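Local coordinates for protein 1-pyrroline-5-carboxylate dehydrogenase (Thermus thermophilus, PDB 1UZB) that probably catalyses the NAD-dependent oxidation of glutamate semialdehyde, the open form of 1-pyrroline-5-carboxylate, to glutamate, at residues 40-46 against 230-236; 79-84 against 202-206; 295-301 against 448-453; 326-332 against 423-429. All blocks are in the same frame, centred on the assembly; numbering follows the deposited sequence.

Contact 1. Residues 40-46 against 230-236; sequences LYIGGEW and PGVVNFL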
# COMPACT_ATOMS: atom_id res chain seq x y z
N LEU A 40 -8.25 22.74 42.98
CA LEU A 40 -8.64 22.76 41.57
C LEU A 40 -7.32 22.86 40.81
O LEU A 40 -6.28 23.14 41.40
CB LEU A 40 -9.48 24.01 41.26
CG LEU A 40 -10.68 24.37 42.15
CD1 LEU A 40 -11.29 25.69 41.68
CD2 LEU A 40 -11.71 23.26 42.09
N TYR A 41 -7.35 22.62 39.51
CA TYR A 41 -6.14 22.76 38.70
C TYR A 41 -6.53 23.67 37.54
O TYR A 41 -7.31 23.29 36.66
CB TYR A 41 -5.66 21.41 38.17
CG TYR A 41 -4.30 21.47 37.50
CD1 TYR A 41 -3.12 21.50 38.26
CD2 TYR A 41 -4.19 21.51 36.11
CE1 TYR A 41 -1.87 21.55 37.64
CE2 TYR A 41 -2.94 21.57 35.49
CZ TYR A 41 -1.79 21.59 36.25
OH TYR A 41 -0.56 21.63 35.63
N ILE A 42 -6.00 24.89 37.55
CA ILE A 42 -6.31 25.87 36.53
C ILE A 42 -5.04 26.56 36.05
O ILE A 42 -4.21 26.98 36.85
CB ILE A 42 -7.25 26.96 37.08
CG1 ILE A 42 -8.53 26.33 37.62
CG2 ILE A 42 -7.57 27.98 35.99
CD1 ILE A 42 -9.44 27.30 38.37
N GLY A 43 -4.89 26.67 34.73
CA GLY A 43 -3.73 27.33 34.18
C GLY A 43 -2.38 26.82 34.66
O GLY A 43 -1.47 27.61 34.94
N GLY A 44 -2.24 25.51 34.77
CA GLY A 44 -0.98 24.92 35.18
C GLY A 44 -0.64 24.93 36.66
O GLY A 44 0.47 24.56 37.03
N GLU A 45 -1.57 25.36 37.50
CA GLU A 45 -1.31 25.39 38.94
C GLU A 45 -2.51 24.95 39.77
O GLU A 45 -3.66 25.09 39.34
CB GLU A 45 -0.89 26.80 39.36
CG GLU A 45 -1.92 27.88 39.04
CD GLU A 45 -1.52 29.25 39.55
OE1 GLU A 45 -2.23 30.23 39.25
OE2 GLU A 45 -0.50 29.35 40.27
N TRP A 46 -2.24 24.42 40.95
CA TRP A 46 -3.30 24.00 41.84
C TRP A 46 -3.83 25.24 42.56
O TRP A 46 -3.06 25.99 43.16
CB TRP A 46 -2.78 22.98 42.85
CG TRP A 46 -2.35 21.69 42.21
CD1 TRP A 46 -1.09 21.34 41.82
CD2 TRP A 46 -3.20 20.59 41.86
NE1 TRP A 46 -1.10 20.10 41.23
CE2 TRP A 46 -2.38 19.61 41.24
CE3 TRP A 46 -4.57 20.33 41.99
CZ2 TRP A 46 -2.89 18.40 40.77
CZ3 TRP A 46 -5.08 19.13 41.52
CH2 TRP A 46 -4.23 18.18 40.91
N PRO A 230 0.42 25.07 30.62
CA PRO A 230 -0.64 25.69 31.41
C PRO A 230 -1.89 25.99 30.58
O PRO A 230 -1.80 26.52 29.48
CB PRO A 230 0.02 26.97 31.92
CG PRO A 230 1.46 26.57 32.05
CD PRO A 230 1.69 25.80 30.78
N GLY A 231 -3.04 25.62 31.13
CA GLY A 231 -4.30 25.87 30.45
C GLY A 231 -4.80 24.78 29.50
O GLY A 231 -5.98 24.78 29.16
N VAL A 232 -3.93 23.87 29.09
CA VAL A 232 -4.34 22.81 28.16
C VAL A 232 -5.39 21.89 28.79
O VAL A 232 -6.36 21.52 28.14
CB VAL A 232 -3.12 22.03 27.65
CG1 VAL A 232 -3.56 20.86 26.79
CG2 VAL A 232 -2.23 22.96 26.84
N VAL A 233 -5.20 21.53 30.06
CA VAL A 233 -6.17 20.71 30.79
C VAL A 233 -6.42 21.38 32.14
O VAL A 233 -5.48 21.82 32.83
CB VAL A 233 -5.69 19.25 31.02
CG1 VAL A 233 -5.69 18.49 29.69
CG2 VAL A 233 -4.31 19.23 31.66
N ASN A 234 -7.69 21.47 32.51
CA ASN A 234 -8.10 22.12 33.76
C ASN A 234 -9.09 21.23 34.50
O ASN A 234 -9.96 20.60 33.89
CB ASN A 234 -8.70 23.49 33.43
CG ASN A 234 -7.76 24.34 32.58
OD1 ASN A 234 -6.87 25.01 33.09
ND2 ASN A 234 -7.94 24.27 31.26
N PHE A 235 -8.94 21.20 35.82
CA PHE A 235 -9.74 20.37 36.72
C PHE A 235 -10.68 21.21 37.59
O PHE A 235 -10.22 21.98 38.44
CB PHE A 235 -8.75 19.59 37.60
CG PHE A 235 -9.38 18.67 38.60
CD1 PHE A 235 -9.11 18.84 39.96
CD2 PHE A 235 -10.18 17.60 38.20
CE1 PHE A 235 -9.62 17.95 40.90
CE2 PHE A 235 -10.69 16.71 39.14
CZ PHE A 235 -10.41 16.89 40.49
N LEU A 236 -11.98 21.04 37.38
CA LEU A 236 -12.99 21.80 38.12
C LEU A 236 -14.07 21.01 38.85
O LEU A 236 -15.22 20.97 38.42
CB LEU A 236 -13.68 22.80 37.19
CG LEU A 236 -12.86 23.94 36.57
CD1 LEU A 236 -13.79 24.89 35.83
CD2 LEU A 236 -12.10 24.68 37.66
O HOH W 1 -3.76 23.92 33.14
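Y41 and F235 form an antiparallel hydrogen-bonded pair, with their CB atoms 3.6 Å apart. The bond from F235 N to Y41 O measures 2.8 Å, and Y41 N returns one to F235 O. In both residues CG stands anti to the backbone N (chi1 -172° for Y41, 180° for F235), which sets each ring beside its own carbonyl carbon. That of Y41 turns its edge to V233 O, which lies in the ring plane 3.5 Å from CD2, while on its far side Y41 CD1 sits over the centre of the W46 ring. N234, with CG beside its own N, uses both ends of its amide: OD1 accepts from G43 N at 3.1 Å, nearly head-on, and ND2 reaches G231 O from above the carbonyl plane at 2.9 Å and also bonds V204 O. The backbone hydrogen bonds between I42 and E45 close a type I' turn with G43 and G44 at positive phi. P230 CB packs 3.4 Å from G43 O, and a side chain on G44 would run into that same proline carbon. Water 1 accepts from G44 N and G231 N and donates to V233 O. The side chains of I42 and L236 cross at about a right angle, CD1 of I42 3.8 Å from CD2 of L236. The single bridge links strand 36-42 with strand 233-235 of another sheet, whose other neighbour is strand 203-207; helices 188-199 and 213-226 pack against V233 and F235, H224 binds Y41 OH, and helix 73-90 meets N234 and L236.

Contact 2. Residues 79-84 against 202-206; sequences ALEAAW and NTVIA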
# COMPACT_ATOMS: atom_id res chain seq x y z
N ALA A 79 -10.88 29.29 34.23
CA ALA A 79 -10.41 28.10 33.52
C ALA A 79 -10.63 28.26 32.02
O ALA A 79 -9.78 27.88 31.22
CB ALA A 79 -11.13 26.87 34.03
N LEU A 80 -11.77 28.84 31.64
CA LEU A 80 -12.06 29.04 30.23
C LEU A 80 -11.08 30.02 29.62
O LEU A 80 -10.62 29.84 28.49
CB LEU A 80 -13.50 29.52 30.05
CG LEU A 80 -14.05 29.59 28.62
CD1 LEU A 80 -13.86 28.26 27.91
CD2 LEU A 80 -15.53 29.96 28.67
N GLU A 81 -10.74 31.08 30.36
CA GLU A 81 -9.79 32.06 29.86
C GLU A 81 -8.43 31.40 29.67
O GLU A 81 -7.76 31.61 28.65
CB GLU A 81 -9.66 33.23 30.84
CG GLU A 81 -10.84 34.18 30.84
CD GLU A 81 -10.96 34.95 29.54
OE1 GLU A 81 -9.99 35.64 29.16
OE2 GLU A 81 -12.03 34.87 28.89
N ALA A 82 -8.02 30.59 30.64
CA ALA A 82 -6.74 29.90 30.56
C ALA A 82 -6.72 28.91 29.40
O ALA A 82 -5.71 28.78 28.70
CB ALA A 82 -6.45 29.17 31.87
N ALA A 83 -7.83 28.22 29.19
CA ALA A 83 -7.94 27.23 28.12
C ALA A 83 -7.83 27.87 26.74
O ALA A 83 -7.20 27.30 25.84
CB ALA A 83 -9.25 26.47 28.25
N TRP A 84 -8.44 29.03 26.55
CA TRP A 84 -8.36 29.68 25.25
C TRP A 84 -6.98 30.26 25.01
O TRP A 84 -6.47 30.23 23.89
CB TRP A 84 -9.41 30.79 25.12
CG TRP A 84 -10.75 30.26 24.71
CD1 TRP A 84 -11.88 30.20 25.48
CD2 TRP A 84 -11.09 29.68 23.45
NE1 TRP A 84 -12.90 29.61 24.77
CE2 TRP A 84 -12.44 29.28 23.52
CE3 TRP A 84 -10.38 29.45 22.26
CZ2 TRP A 84 -13.11 28.67 22.45
CZ3 TRP A 84 -11.05 28.85 21.19
CH2 TRP A 84 -12.40 28.46 21.30
N ASN A 202 -6.95 20.51 20.94
CA ASN A 202 -7.97 21.25 21.67
C ASN A 202 -7.51 21.40 23.12
O ASN A 202 -6.53 20.77 23.54
CB ASN A 202 -9.30 20.49 21.66
CG ASN A 202 -9.87 20.32 20.28
OD1 ASN A 202 -10.45 21.25 19.71
ND2 ASN A 202 -9.70 19.13 19.71
N THR A 203 -8.20 22.25 23.87
CA THR A 203 -7.90 22.42 25.29
C THR A 203 -9.20 22.08 26.02
O THR A 203 -10.29 22.23 25.46
CB THR A 203 -7.40 23.83 25.62
OG1 THR A 203 -8.38 24.80 25.25
CG2 THR A 203 -6.09 24.10 24.89
N VAL A 204 -9.08 21.61 27.25
CA VAL A 204 -10.24 21.15 28.00
C VAL A 204 -10.38 21.60 29.44
O VAL A 204 -9.40 21.79 30.16
CB VAL A 204 -10.24 19.59 27.99
CG1 VAL A 204 -11.27 19.03 28.97
CG2 VAL A 204 -10.52 19.08 26.58
N ILE A 205 -11.64 21.80 29.84
CA ILE A 205 -11.99 22.12 31.22
C ILE A 205 -12.78 20.87 31.61
O ILE A 205 -13.81 20.57 31.01
CB ILE A 205 -12.91 23.35 31.33
CG1 ILE A 205 -12.19 24.59 30.78
CG2 ILE A 205 -13.29 23.58 32.78
CD1 ILE A 205 -13.03 25.84 30.80
N ALA A 206 -12.27 20.12 32.58
CA ALA A 206 -12.93 18.88 32.99
C ALA A 206 -13.63 18.95 34.33
O ALA A 206 -13.06 19.40 35.33
CB ALA A 206 -11.91 17.74 33.01
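A79, the first residue of 79-84 to reach the strand, points its CB at I205, meeting CD1 at 3.9 Å. I205 has CG1 anti to its carbonyl carbon (chi1 -62°) and a fully extended chain beyond, which carries CD1 up against the helix backbone rather than along the sheet. The next residue, L80, receives that methyl from the side: its N lies 3.4 Å from I205 CD1, and its CB lies 3.8 Å away, the two side chains crossing at about a right angle. L80 also packs on H250 and I253. Helix 73-90 here runs almost antiparallel to strand 203-207, at 161° and with axes 8.0 Å apart, a closeness consistent with the small A79 and A83 facing the strand. The helix lies over the mixed sheet that holds parallel strands 165-180, 203-207 and 233-235, probably the dinucleotide-binding domain of this family. One turn after A79, A83 also points at the strand, and its CB touches T203 OG1 at 3.5 Å and I205 CG1 at 4.3 Å. Its carbonyl oxygen is the polar link: T203 OG1 donates to A83 O at 2.8 Å, coming from above the carbonyl plane, not along a lone pair. The T203 hydroxyl lies between the backbone N and carbonyl carbon (chi1 59°); the same rotation puts CG2 anti to the carbonyl carbon, also 3.5 Å from A83 O. W84, whose CB turns away, barely reaches the strand; its indole NE1 binds R252 O, and its ring takes a cation-pi contact from the R252 side chain.

Contact 3. Residues 295-301 against 448-453; sequences IIVDETA and GVYSRK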
# COMPACT_ATOMS: atom_id res chain seq x y z
N ILE A 295 -29.30 -9.52 27.00
CA ILE A 295 -28.57 -10.68 26.52
C ILE A 295 -29.68 -11.66 26.18
O ILE A 295 -30.56 -11.93 27.00
CB ILE A 295 -27.66 -11.33 27.58
CG1 ILE A 295 -26.44 -10.44 27.83
CG2 ILE A 295 -27.23 -12.72 27.10
CD1 ILE A 295 -25.53 -10.94 28.93
N ILE A 296 -29.65 -12.17 24.95
CA ILE A 296 -30.61 -13.15 24.48
C ILE A 296 -29.95 -14.51 24.54
O ILE A 296 -28.79 -14.65 24.18
CB ILE A 296 -30.98 -12.92 22.99
CG1 ILE A 296 -31.73 -11.60 22.81
CG2 ILE A 296 -31.82 -14.10 22.48
CD1 ILE A 296 -31.94 -11.21 21.36
N VAL A 297 -30.68 -15.51 25.01
CA VAL A 297 -30.15 -16.87 25.04
C VAL A 297 -31.21 -17.78 24.41
O VAL A 297 -32.37 -17.73 24.81
CB VAL A 297 -29.86 -17.38 26.46
CG1 VAL A 297 -29.20 -18.76 26.38
CG2 VAL A 297 -28.96 -16.41 27.21
N ASP A 298 -30.83 -18.57 23.41
CA ASP A 298 -31.79 -19.49 22.82
C ASP A 298 -31.49 -20.92 23.25
O ASP A 298 -30.52 -21.17 23.97
CB ASP A 298 -31.88 -19.35 21.28
CG ASP A 298 -30.62 -19.78 20.56
OD1 ASP A 298 -29.93 -20.72 21.01
OD2 ASP A 298 -30.34 -19.19 19.49
N GLU A 299 -32.32 -21.86 22.81
CA GLU A 299 -32.16 -23.26 23.22
C GLU A 299 -30.92 -24.00 22.73
O GLU A 299 -30.63 -25.09 23.22
CB GLU A 299 -33.41 -24.06 22.84
CG GLU A 299 -33.64 -24.19 21.35
CD GLU A 299 -34.89 -24.99 21.02
OE1 GLU A 299 -35.99 -24.59 21.47
OE2 GLU A 299 -34.78 -26.01 20.32
N THR A 300 -30.19 -23.42 21.79
CA THR A 300 -28.99 -24.08 21.26
C THR A 300 -27.71 -23.66 21.98
O THR A 300 -26.64 -24.19 21.71
CB THR A 300 -28.78 -23.76 19.77
OG1 THR A 300 -28.32 -22.40 19.63
CG2 THR A 300 -30.07 -23.94 19.00
N ALA A 301 -27.82 -22.70 22.89
CA ALA A 301 -26.66 -22.19 23.61
C ALA A 301 -26.04 -23.12 24.64
O ALA A 301 -26.65 -24.10 25.07
CB ALA A 301 -27.02 -20.87 24.27
N GLY A 448 -26.15 -8.79 23.76
CA GLY A 448 -25.44 -10.04 23.55
C GLY A 448 -26.37 -11.16 23.16
O GLY A 448 -27.59 -11.09 23.38
N VAL A 449 -25.79 -12.19 22.56
CA VAL A 449 -26.54 -13.38 22.17
C VAL A 449 -25.71 -14.62 22.46
O VAL A 449 -24.54 -14.69 22.06
CB VAL A 449 -26.88 -13.42 20.66
CG1 VAL A 449 -27.62 -14.72 20.34
CG2 VAL A 449 -27.72 -12.22 20.28
N TYR A 450 -26.29 -15.56 23.19
CA TYR A 450 -25.65 -16.84 23.44
C TYR A 450 -26.46 -17.81 22.60
O TYR A 450 -27.67 -17.99 22.82
CB TYR A 450 -25.69 -17.25 24.91
CG TYR A 450 -24.57 -16.65 25.73
CD1 TYR A 450 -24.69 -15.38 26.28
CD2 TYR A 450 -23.37 -17.35 25.94
CE1 TYR A 450 -23.65 -14.81 27.01
CE2 TYR A 450 -22.33 -16.79 26.67
CZ TYR A 450 -22.48 -15.52 27.21
OH TYR A 450 -21.47 -14.96 27.95
N SER A 451 -25.81 -18.40 21.61
CA SER A 451 -26.44 -19.34 20.69
C SER A 451 -25.36 -20.05 19.89
O SER A 451 -24.28 -19.50 19.66
CB SER A 451 -27.36 -18.60 19.72
OG SER A 451 -27.85 -19.47 18.71
N ARG A 452 -25.65 -21.28 19.46
CA ARG A 452 -24.71 -22.03 18.64
C ARG A 452 -25.18 -21.99 17.19
O ARG A 452 -24.44 -22.37 16.27
CB ARG A 452 -24.63 -23.49 19.09
CG ARG A 452 -23.86 -23.76 20.38
CD ARG A 452 -23.65 -25.26 20.53
NE ARG A 452 -22.88 -25.65 21.71
CZ ARG A 452 -23.41 -25.92 22.90
NH1 ARG A 452 -22.62 -26.27 23.91
NH2 ARG A 452 -24.72 -25.87 23.08
N LYS A 453 -26.41 -21.54 16.97
CA LYS A 453 -26.96 -21.49 15.62
C LYS A 453 -26.42 -20.30 14.84
O LYS A 453 -26.70 -19.15 15.17
CB LYS A 453 -28.49 -21.44 15.68
CG LYS A 453 -29.16 -21.58 14.32
CD LYS A 453 -30.66 -21.78 14.45
CE LYS A 453 -31.32 -21.83 13.09
NZ LYS A 453 -30.71 -22.88 12.23
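Two neighbouring parallel strands of a seven-stranded sheet, probably that of the catalytic domain in this family, meet where I295, I296 and V297 pair in order with G448, V449 and Y450. Bonds from I296 N to G448 O and from Y450 N to I296 O, each 2.8 Å, set this register, and D298 N continues it at Y450 O. On the face that carries I295 and V297, the ring of Y450 receives I295 CG2 in its plane, at the edge, 3.8 Å from CD1. A301 CB packs 3.9 Å from Y450 CB. Past the strands, both segments curl into turns. D298 OD1 accepts from T300 N, an Asx turn, and also from T300 OG1, while S451 OG accepts from K453 N, an ST turn leading into the helix for which K453 is the N-cap. The two turns are tied by the S451 hydroxyl, which donates to D298 OD2 on its syn side at 2.6 Å. The carboxyl group gets there because CG lies between N and the carbonyl carbon (chi1 67°); H456 ND1 is a further partner of OD2. Cutting D298 back to an alanine would probably leave the S451 and T300 hydroxyls, T300 N and H456 without their acceptor and loosen the tie between the turns. T300 OG1 accepts from R452 N at 2.9 Å, with K453 N adding a weak bond. R452 runs extended across T300, and its NH2 binds T300 O at 2.9 Å from above the carbonyl plane; E225 of the second subunit packs on this arginine.

Contact 4. Residues 326-332 against 423-429; sequences SRLILTQ and LSVIRVK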
# COMPACT_ATOMS: atom_id res chain seq x y z
N SER A 326 -29.07 -5.69 31.92
CA SER A 326 -30.17 -5.47 32.86
C SER A 326 -31.40 -6.24 32.39
O SER A 326 -32.42 -6.29 33.09
CB SER A 326 -30.49 -3.98 32.98
OG SER A 326 -30.79 -3.39 31.73
N ARG A 327 -31.31 -6.84 31.21
CA ARG A 327 -32.40 -7.64 30.67
C ARG A 327 -31.84 -8.97 30.19
O ARG A 327 -30.78 -9.02 29.56
CB ARG A 327 -33.08 -6.94 29.48
CG ARG A 327 -33.77 -5.62 29.83
CD ARG A 327 -34.53 -5.08 28.62
NE ARG A 327 -33.63 -4.78 27.51
CZ ARG A 327 -33.99 -4.78 26.23
NH1 ARG A 327 -33.09 -4.49 25.30
NH2 ARG A 327 -35.24 -5.08 25.88
N LEU A 328 -32.54 -10.05 30.52
CA LEU A 328 -32.16 -11.40 30.09
C LEU A 328 -33.37 -11.92 29.34
O LEU A 328 -34.42 -12.15 29.94
CB LEU A 328 -31.84 -12.30 31.29
CG LEU A 328 -31.51 -13.75 30.93
CD1 LEU A 328 -30.30 -13.80 30.01
CD2 LEU A 328 -31.25 -14.53 32.20
N ILE A 329 -33.24 -12.05 28.03
CA ILE A 329 -34.33 -12.51 27.17
C ILE A 329 -34.10 -13.97 26.82
O ILE A 329 -33.15 -14.31 26.12
CB ILE A 329 -34.40 -11.65 25.89
CG1 ILE A 329 -34.57 -10.18 26.26
CG2 ILE A 329 -35.55 -12.11 25.01
CD1 ILE A 329 -34.39 -9.23 25.09
N LEU A 330 -34.98 -14.83 27.33
CA LEU A 330 -34.85 -16.26 27.10
C LEU A 330 -35.97 -16.84 26.25
O LEU A 330 -37.14 -16.61 26.53
CB LEU A 330 -34.83 -16.99 28.45
CG LEU A 330 -33.80 -16.48 29.47
CD1 LEU A 330 -33.99 -17.17 30.81
CD2 LEU A 330 -32.40 -16.73 28.92
N THR A 331 -35.60 -17.60 25.22
CA THR A 331 -36.60 -18.23 24.38
C THR A 331 -37.20 -19.34 25.24
O THR A 331 -36.60 -19.76 26.23
CB THR A 331 -35.98 -18.83 23.09
OG1 THR A 331 -35.03 -19.85 23.44
CG2 THR A 331 -35.28 -17.74 22.30
N GLN A 332 -38.39 -19.82 24.87
CA GLN A 332 -39.06 -20.84 25.67
C GLN A 332 -38.18 -22.03 26.07
O GLN A 332 -38.17 -22.43 27.23
CB GLN A 332 -40.31 -21.33 24.94
CG GLN A 332 -41.21 -22.24 25.78
CD GLN A 332 -41.63 -21.61 27.09
OE1 GLN A 332 -42.07 -20.45 27.12
NE2 GLN A 332 -41.52 -22.36 28.18
N LEU A 423 -31.57 -7.51 37.67
CA LEU A 423 -31.75 -8.16 36.38
C LEU A 423 -33.21 -8.52 36.14
O LEU A 423 -33.85 -9.13 37.00
CB LEU A 423 -30.91 -9.44 36.34
CG LEU A 423 -30.97 -10.26 35.05
CD1 LEU A 423 -30.39 -9.45 33.90
CD2 LEU A 423 -30.18 -11.55 35.24
N SER A 424 -33.73 -8.15 34.97
CA SER A 424 -35.11 -8.44 34.59
C SER A 424 -35.12 -9.54 33.53
O SER A 424 -34.54 -9.37 32.45
CB SER A 424 -35.78 -7.19 34.03
OG SER A 424 -35.93 -6.19 35.03
N VAL A 425 -35.77 -10.65 33.83
CA VAL A 425 -35.83 -11.78 32.91
C VAL A 425 -37.16 -11.80 32.18
O VAL A 425 -38.24 -11.78 32.79
CB VAL A 425 -35.63 -13.11 33.66
CG1 VAL A 425 -35.56 -14.27 32.68
CG2 VAL A 425 -34.36 -13.04 34.50
N ILE A 426 -37.07 -11.84 30.85
CA ILE A 426 -38.22 -11.83 29.97
C ILE A 426 -38.28 -13.13 29.18
O ILE A 426 -37.30 -13.54 28.57
CB ILE A 426 -38.12 -10.63 28.99
CG1 ILE A 426 -37.92 -9.33 29.79
CG2 ILE A 426 -39.35 -10.55 28.11
CD1 ILE A 426 -37.48 -8.14 28.96
N ARG A 427 -39.43 -13.79 29.21
CA ARG A 427 -39.62 -15.05 28.51
C ARG A 427 -40.34 -14.82 27.18
O ARG A 427 -41.41 -14.22 27.15
CB ARG A 427 -40.43 -16.01 29.39
CG ARG A 427 -40.72 -17.37 28.78
CD ARG A 427 -41.22 -18.34 29.83
NE ARG A 427 -42.50 -17.93 30.40
CZ ARG A 427 -43.68 -18.16 29.84
NH1 ARG A 427 -44.79 -17.74 30.44
NH2 ARG A 427 -43.76 -18.81 28.69
N VAL A 428 -39.73 -15.28 26.09
CA VAL A 428 -40.31 -15.12 24.76
C VAL A 428 -40.43 -16.47 24.07
O VAL A 428 -39.79 -17.44 24.48
CB VAL A 428 -39.45 -14.15 23.90
CG1 VAL A 428 -39.34 -12.80 24.59
CG2 VAL A 428 -38.07 -14.73 23.66
N LYS A 429 -41.24 -16.53 23.02
CA LYS A 429 -41.47 -17.79 22.31
C LYS A 429 -40.32 -18.29 21.45
O LYS A 429 -39.97 -19.47 21.50
CB LYS A 429 -42.73 -17.69 21.44
CG LYS A 429 -43.03 -18.97 20.67
CD LYS A 429 -44.31 -18.88 19.84
CE LYS A 429 -44.17 -17.91 18.68
NZ LYS A 429 -44.06 -16.49 19.12
O HOH W 2 -33.47 -4.61 35.04
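S326 O is gripped twice, by S424 N at 3.0 Å and by water 2, which lies 2.9 Å from S424 OG; the serine hydroxyl also bonds I413 O. From this end, strands 325-331 and 422-428 run side by side as parallel partners in the middle of a seven-stranded mixed sheet, R327 opposite S424 through to T331 opposite V428. Donation alternates between the strands: L328 N to S424 O, I426 N to L328 O at 2.8 Å, L330 N to I426 O, then V428 N to L330 O. Side chains divide between two faces. On one, L328 and V425 lie alongside each other, L328 CB 4.1 Å from V425 CG2, while V425 CG1, anti to the backbone N (chi1 -174°), turns to L330 CD1 at 3.8 Å. Each methyl of V425 therefore serves a different leucine, and Y335 of helix 332-346 packs against both V425 and L330. Shortening V425 to an alanine is likely to open a gap between L328 and L330 and leave L330 CD1 without its neighbour. On the opposite face, where helix 431-439 packs, the side chains of I329 and V428 cross obliquely, CG2 to CG2 3.9 Å. I329 CD1 also lies over one face of the R327 guanidinium, whose NH1 and NH2 bind A438 O and V437 O of that helix. At the strand ends, the chain of R427 bends at chi3, a salt bridge joins its NE to E406, and Q332 OE1 lies in the guanidinium plane, accepting from R427 NH2 at 2.8 Å, with the amide turned 73° to it.

From the N terminus, 40-46 opens contact 1, which closes 184 residues later at 230-236. Contact 2 is nested within this loop, joining helix 73-90 to strand 203-207. The two are adjacent, their centres 8 Å apart, because strands 203-207 and 233-235 are neighbours in one sheet; N234 O and A206 N, 2.7 Å apart, probably bond. After this pair is closed, the chain opens contact 3 at 295-301, and contact 4 (326-332 with 423-429) lies inside its loop before 448-453 shuts it. Contacts 3 and 4 share a second sheet, where strand 293-297 lies beside 325-331. The two nested pairs lie on opposite sides of the chain's centre, contacts 1 and 3 having centres about 49 Å apart.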